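Local atomic coordinates of putative oxidoreductase YfjR (Streptomyces aurantiacus, PDB entry 4OQZ), a protein that reduces imines to amines as an imine reductase, probably drawing hydride from NADPH bound at a Rossmann-type domain. Residues Asp70-Tyr73 against Gly74-Gly78; Leu171-Val174 against Val175-Ala179. All coordinates share one frame; numbering follows the deposited sequence.

Contact 1: residues Asp70-Tyr73 against Gly74-Gly78; sequences DAMY and GVLEG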
loop_
_atom_site.group_PDB
_atom_site.type_symbol
_atom_site.label_atom_id
_atom_site.label_comp_id
_atom_site.label_asym_id
_atom_site.label_seq_id
_atom_site.Cartn_x
_atom_site.Cartn_y
_atom_site.Cartn_z
ATOM N N ASP A 70 -29.122 -4.288 -1.892
ATOM C CA ASP A 70 -30.371 -3.598 -1.526
ATOM C C ASP A 70 -31.182 -3.187 -2.770
ATOM O O ASP A 70 -32.409 -3.201 -2.725
ATOM C CB ASP A 70 -30.071 -2.358 -0.667
ATOM C CG ASP A 70 -30.769 -2.344 0.671
ATOM O OD1 ASP A 70 -30.255 -2.985 1.614
ATOM O OD2 ASP A 70 -31.812 -1.663 0.787
ATOM N N ALA A 71 -30.486 -2.824 -3.872
ATOM C CA ALA A 71 -31.094 -2.427 -5.142
ATOM C C ALA A 71 -31.613 -3.639 -5.920
ATOM O O ALA A 71 -32.530 -3.489 -6.726
ATOM C CB ALA A 71 -30.094 -1.649 -5.982
ATOM N N MET A 72 -31.036 -4.834 -5.669
ATOM C CA MET A 72 -31.388 -6.110 -6.310
ATOM C C MET A 72 -32.819 -6.564 -5.995
ATOM O O MET A 72 -33.493 -7.085 -6.884
ATOM C CB MET A 72 -30.368 -7.202 -5.925
ATOM C CG MET A 72 -30.439 -8.457 -6.772
ATOM S SD MET A 72 -31.295 -9.809 -5.944
ATOM C CE MET A 72 -30.728 -11.171 -6.914
ATOM N N TYR A 73 -33.275 -6.362 -4.743
ATOM C CA TYR A 73 -34.621 -6.739 -4.284
ATOM C C TYR A 73 -35.751 -5.975 -4.982
ATOM O O TYR A 73 -36.897 -6.445 -4.987
ATOM C CB TYR A 73 -34.739 -6.632 -2.755
ATOM C CG TYR A 73 -33.774 -7.533 -2.018
ATOM C CD1 TYR A 73 -34.089 -8.865 -1.759
ATOM C CD2 TYR A 73 -32.536 -7.061 -1.592
ATOM C CE1 TYR A 73 -33.192 -9.706 -1.100
ATOM C CE2 TYR A 73 -31.627 -7.893 -0.940
ATOM C CZ TYR A 73 -31.962 -9.213 -0.690
ATOM O OH TYR A 73 -31.069 -10.021 -0.033
ATOM N N GLY A 74 -35.412 -4.816 -5.555
ATOM C CA GLY A 74 -36.320 -3.963 -6.314
ATOM C C GLY A 74 -36.588 -4.524 -7.696
ATOM O O GLY A 74 -37.736 -4.518 -8.152
ATOM N N VAL A 75 -35.520 -5.018 -8.377
ATOM C CA VAL A 75 -35.606 -5.645 -9.702
ATOM C C VAL A 75 -36.518 -6.887 -9.603
ATOM O O VAL A 75 -37.490 -7.013 -10.351
ATOM C CB VAL A 75 -34.195 -5.960 -10.279
ATOM C CG1 VAL A 75 -34.248 -6.990 -11.405
ATOM C CG2 VAL A 75 -33.503 -4.687 -10.757
ATOM N N LEU A 76 -36.244 -7.740 -8.609
ATOM C CA LEU A 76 -36.977 -8.973 -8.337
ATOM C C LEU A 76 -38.400 -8.765 -7.792
ATOM O O LEU A 76 -39.185 -9.712 -7.813
ATOM C CB LEU A 76 -36.142 -9.873 -7.403
ATOM C CG LEU A 76 -35.085 -10.795 -8.061
ATOM C CD1 LEU A 76 -33.911 -10.021 -8.630
ATOM C CD2 LEU A 76 -34.568 -11.810 -7.069
ATOM N N GLU A 77 -38.743 -7.533 -7.346
ATOM C CA GLU A 77 -40.049 -7.171 -6.777
ATOM C C GLU A 77 -41.241 -7.256 -7.759
ATOM O O GLU A 77 -41.795 -6.231 -8.175
ATOM C CB GLU A 77 -39.981 -5.801 -6.076
ATOM C CG GLU A 77 -40.763 -5.749 -4.774
ATOM C CD GLU A 77 -41.607 -4.509 -4.539
ATOM O OE1 GLU A 77 -41.292 -3.445 -5.120
ATOM O OE2 GLU A 77 -42.579 -4.600 -3.753
ATOM N N GLY A 78 -41.655 -8.486 -8.066
ATOM C CA GLY A 78 -42.764 -8.785 -8.971
ATOM C C GLY A 78 -42.374 -9.722 -10.100
ATOM O O GLY A 78 -43.230 -10.168 -10.869
#
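M72 meets L76, four residues on, toward the C-terminal end of helix 69-75, the helical crossover of a beta-alpha-beta unit in the Rossmann-type domain, where it links strand 61-64 to strand 87-90. Their apolar contact is the main side-chain meeting here. The thioether runs across the isobutyl end of L76 at a slant, SD of M72 lying 3.8 Å from CD1 of L76 and the CE methyl as near to it. With CG anti to the backbone N (chi1 -166°) and a bend at chi2, the M72 chain starts off away from L76 and is then brought back to it. Beyond this pair, M72 also rests on L88 of strand 87-90 and V106 of helix 96-108, while L76 touches V83 and L109.

The backbone bonding is loose. G74 N reaches A71 O in a weak bond of 3.4 Å, and M72 O takes two weak bonds, from V75 N and L76 N. The second is nearly straight, with an N-H...O angle of 171°.

E77 is the centre of an inverse gamma turn, in which G78 N makes a weak bond of 2.8 Å to L76 O. The CB of E77 stays by the preceding turn, 3.3 Å from Y73 O, while its carboxylate leads away. The M72 carbonyl has an apolar neighbour as well, CD1 of L76 lying 3.4 Å from M72 O.

Contact 2: residues Leu171-Val174 against Val175-Ala179; sequences LNMV and VFWPA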
loop_
_atom_site.group_PDB
_atom_site.type_symbol
_atom_site.label_atom_id
_atom_site.label_comp_id
_atom_site.label_asym_id
_atom_site.label_seq_id
_atom_site.Cartn_x
_atom_site.Cartn_y
_atom_site.Cartn_z
ATOM N N LEU A 171 -11.259 -7.538 1.018
ATOM C CA LEU A 171 -9.857 -7.764 1.370
ATOM C C LEU A 171 -8.988 -6.999 0.401
ATOM O O LEU A 171 -8.021 -6.357 0.814
ATOM C CB LEU A 171 -9.540 -9.273 1.355
ATOM C CG LEU A 171 -9.201 -10.009 2.669
ATOM C CD1 LEU A 171 -9.575 -9.222 3.936
ATOM C CD2 LEU A 171 -9.816 -11.381 2.701
ATOM N N ASN A 172 -9.385 -6.990 -0.883
ATOM C CA ASN A 172 -8.714 -6.219 -1.912
ATOM C C ASN A 172 -8.835 -4.692 -1.650
ATOM O O ASN A 172 -7.847 -3.966 -1.766
ATOM C CB ASN A 172 -9.318 -6.551 -3.291
ATOM C CG ASN A 172 -8.558 -5.942 -4.429
ATOM O OD1 ASN A 172 -8.747 -4.778 -4.806
ATOM N ND2 ASN A 172 -7.646 -6.713 -4.978
ATOM N N MET A 173 -10.046 -4.214 -1.340
ATOM C CA MET A 173 -10.331 -2.788 -1.133
ATOM C C MET A 173 -9.681 -2.262 0.157
ATOM O O MET A 173 -9.282 -1.100 0.201
ATOM C CB MET A 173 -11.846 -2.524 -1.169
ATOM C CG MET A 173 -12.540 -2.929 -2.477
ATOM S SD MET A 173 -11.635 -2.768 -4.063
ATOM C CE MET A 173 -11.503 -1.086 -4.185
ATOM N N VAL A 174 -9.511 -3.146 1.173
ATOM C CA VAL A 174 -8.803 -2.893 2.438
ATOM C C VAL A 174 -7.376 -2.416 2.164
ATOM O O VAL A 174 -6.828 -1.626 2.900
ATOM C CB VAL A 174 -8.825 -4.160 3.340
ATOM C CG1 VAL A 174 -7.580 -4.287 4.207
ATOM C CG2 VAL A 174 -10.070 -4.192 4.206
ATOM N N VAL A 175 -6.775 -2.955 1.129
ATOM C CA VAL A 175 -5.426 -2.685 0.718
ATOM C C VAL A 175 -5.383 -1.534 -0.306
ATOM O O VAL A 175 -4.563 -0.628 -0.165
ATOM C CB VAL A 175 -4.836 -3.993 0.144
ATOM C CG1 VAL A 175 -3.568 -3.727 -0.653
ATOM C CG2 VAL A 175 -4.584 -5.009 1.253
ATOM N N PHE A 176 -6.212 -1.597 -1.356
ATOM C CA PHE A 176 -6.223 -0.609 -2.445
ATOM C C PHE A 176 -6.459 0.843 -2.004
ATOM O O PHE A 176 -5.655 1.724 -2.295
ATOM C CB PHE A 176 -7.288 -0.991 -3.479
ATOM C CG PHE A 176 -7.368 -0.015 -4.629
ATOM C CD1 PHE A 176 -6.428 -0.044 -5.656
ATOM C CD2 PHE A 176 -8.367 0.956 -4.672
ATOM C CE1 PHE A 176 -6.481 0.878 -6.699
ATOM C CE2 PHE A 176 -8.414 1.878 -5.717
ATOM C CZ PHE A 176 -7.469 1.830 -6.719
ATOM N N TRP A 177 -7.568 1.086 -1.336
ATOM C CA TRP A 177 -7.936 2.457 -0.909
ATOM C C TRP A 177 -6.873 3.126 -0.063
ATOM O O TRP A 177 -6.439 4.189 -0.478
ATOM C CB TRP A 177 -9.297 2.493 -0.257
ATOM C CG TRP A 177 -10.435 2.101 -1.143
ATOM C CD1 TRP A 177 -11.387 1.159 -0.871
ATOM C CD2 TRP A 177 -10.832 2.728 -2.374
ATOM N NE1 TRP A 177 -12.351 1.163 -1.849
ATOM C CE2 TRP A 177 -12.047 2.125 -2.776
ATOM C CE3 TRP A 177 -10.352 3.829 -3.110
ATOM C CZ2 TRP A 177 -12.710 2.488 -3.959
ATOM C CZ3 TRP A 177 -11.011 4.192 -4.278
ATOM C CH2 TRP A 177 -12.158 3.507 -4.708
ATOM N N PRO A 178 -6.326 2.473 1.013
ATOM C CA PRO A 178 -5.222 3.086 1.770
ATOM C C PRO A 178 -3.949 3.202 0.974
ATOM O O PRO A 178 -3.231 4.161 1.191
ATOM C CB PRO A 178 -5.019 2.123 2.956
ATOM C CG PRO A 178 -6.293 1.364 3.060
ATOM C CD PRO A 178 -6.732 1.195 1.643
ATOM N N ALA A 179 -3.621 2.221 0.102
ATOM C CA ALA A 179 -2.425 2.326 -0.729
ATOM C C ALA A 179 -2.515 3.576 -1.588
ATOM O O ALA A 179 -1.609 4.421 -1.577
ATOM C CB ALA A 179 -2.290 1.103 -1.610
#
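The side chain of M173 folds back over the indole of W177, four residues on in the long helix 163-191. Its CE methyl sits 3.1 Å above the indole plane, offset toward the rim by NE1 and CE2, with CE 3.4 Å from NE1 of W177. CB of M173 comes up to CD1 of the same ring at 3.7 Å, so the methionine meets it at both ends of its chain. The sulfur stands farther off, SD being 5.2 Å from the centroid of the five-membered ring in an oblique Met-aromatic contact. Bends at chi2 (-34°) and chi3 (-67°) curl the chain and deliver the methyl to the ring.

F176 shares in this grouping: CE of M173 also meets its CD2 at 3.8 Å, and the edge of the phenyl ring is turned to W177, with CZ3 of the indole lying in the phenyl plane. The indole N-H goes across the dimer interface to S240 OG of the second subunit, whose F265 and F278 pack against the same indole. With an alanine here instead of W177, the M173 methyl would probably lose the indole beneath it, though not CD2 of F176, and that serine its indole partner, opening a gap between the subunits.

Beneath the side chains, N172 O accepts from both V175 N and F176 N, the latter in the carbonyl plane at 2.9 Å; V175 N stands above that plane, off the lone pairs, in a more bent bond. P178 has no N-H to offer V174 O, and its CG instead lies 3.0 Å from that oxygen. A proline-kinked helix with an aromatic face pressed into its partner subunit fits the long interdomain helix of imine reductases, around which the dimer is built.

Overall arrangement
Both contacts are local, between residues three to five apart along the chain, but they lie in different domains, with centres 29 Å apart and nearest atoms about 17 Å apart. Contact 1 belongs to the nucleotide-binding domain, far from the centre of the chain; it is only partly buried, its apolar side turned to the sheet and helix 96-108 of its own chain, and no other subunit touches it. Contact 2 lies near the centre of the chain on helix 163-191 and is buried, with the second subunit packed against it. The chemistry follows: a methionine-leucine pair and weak backbone bonds in a short, weakly bonded helix, against methionine-aromatic packing and stronger helix bonds interrupted at P178 at the dimer interface.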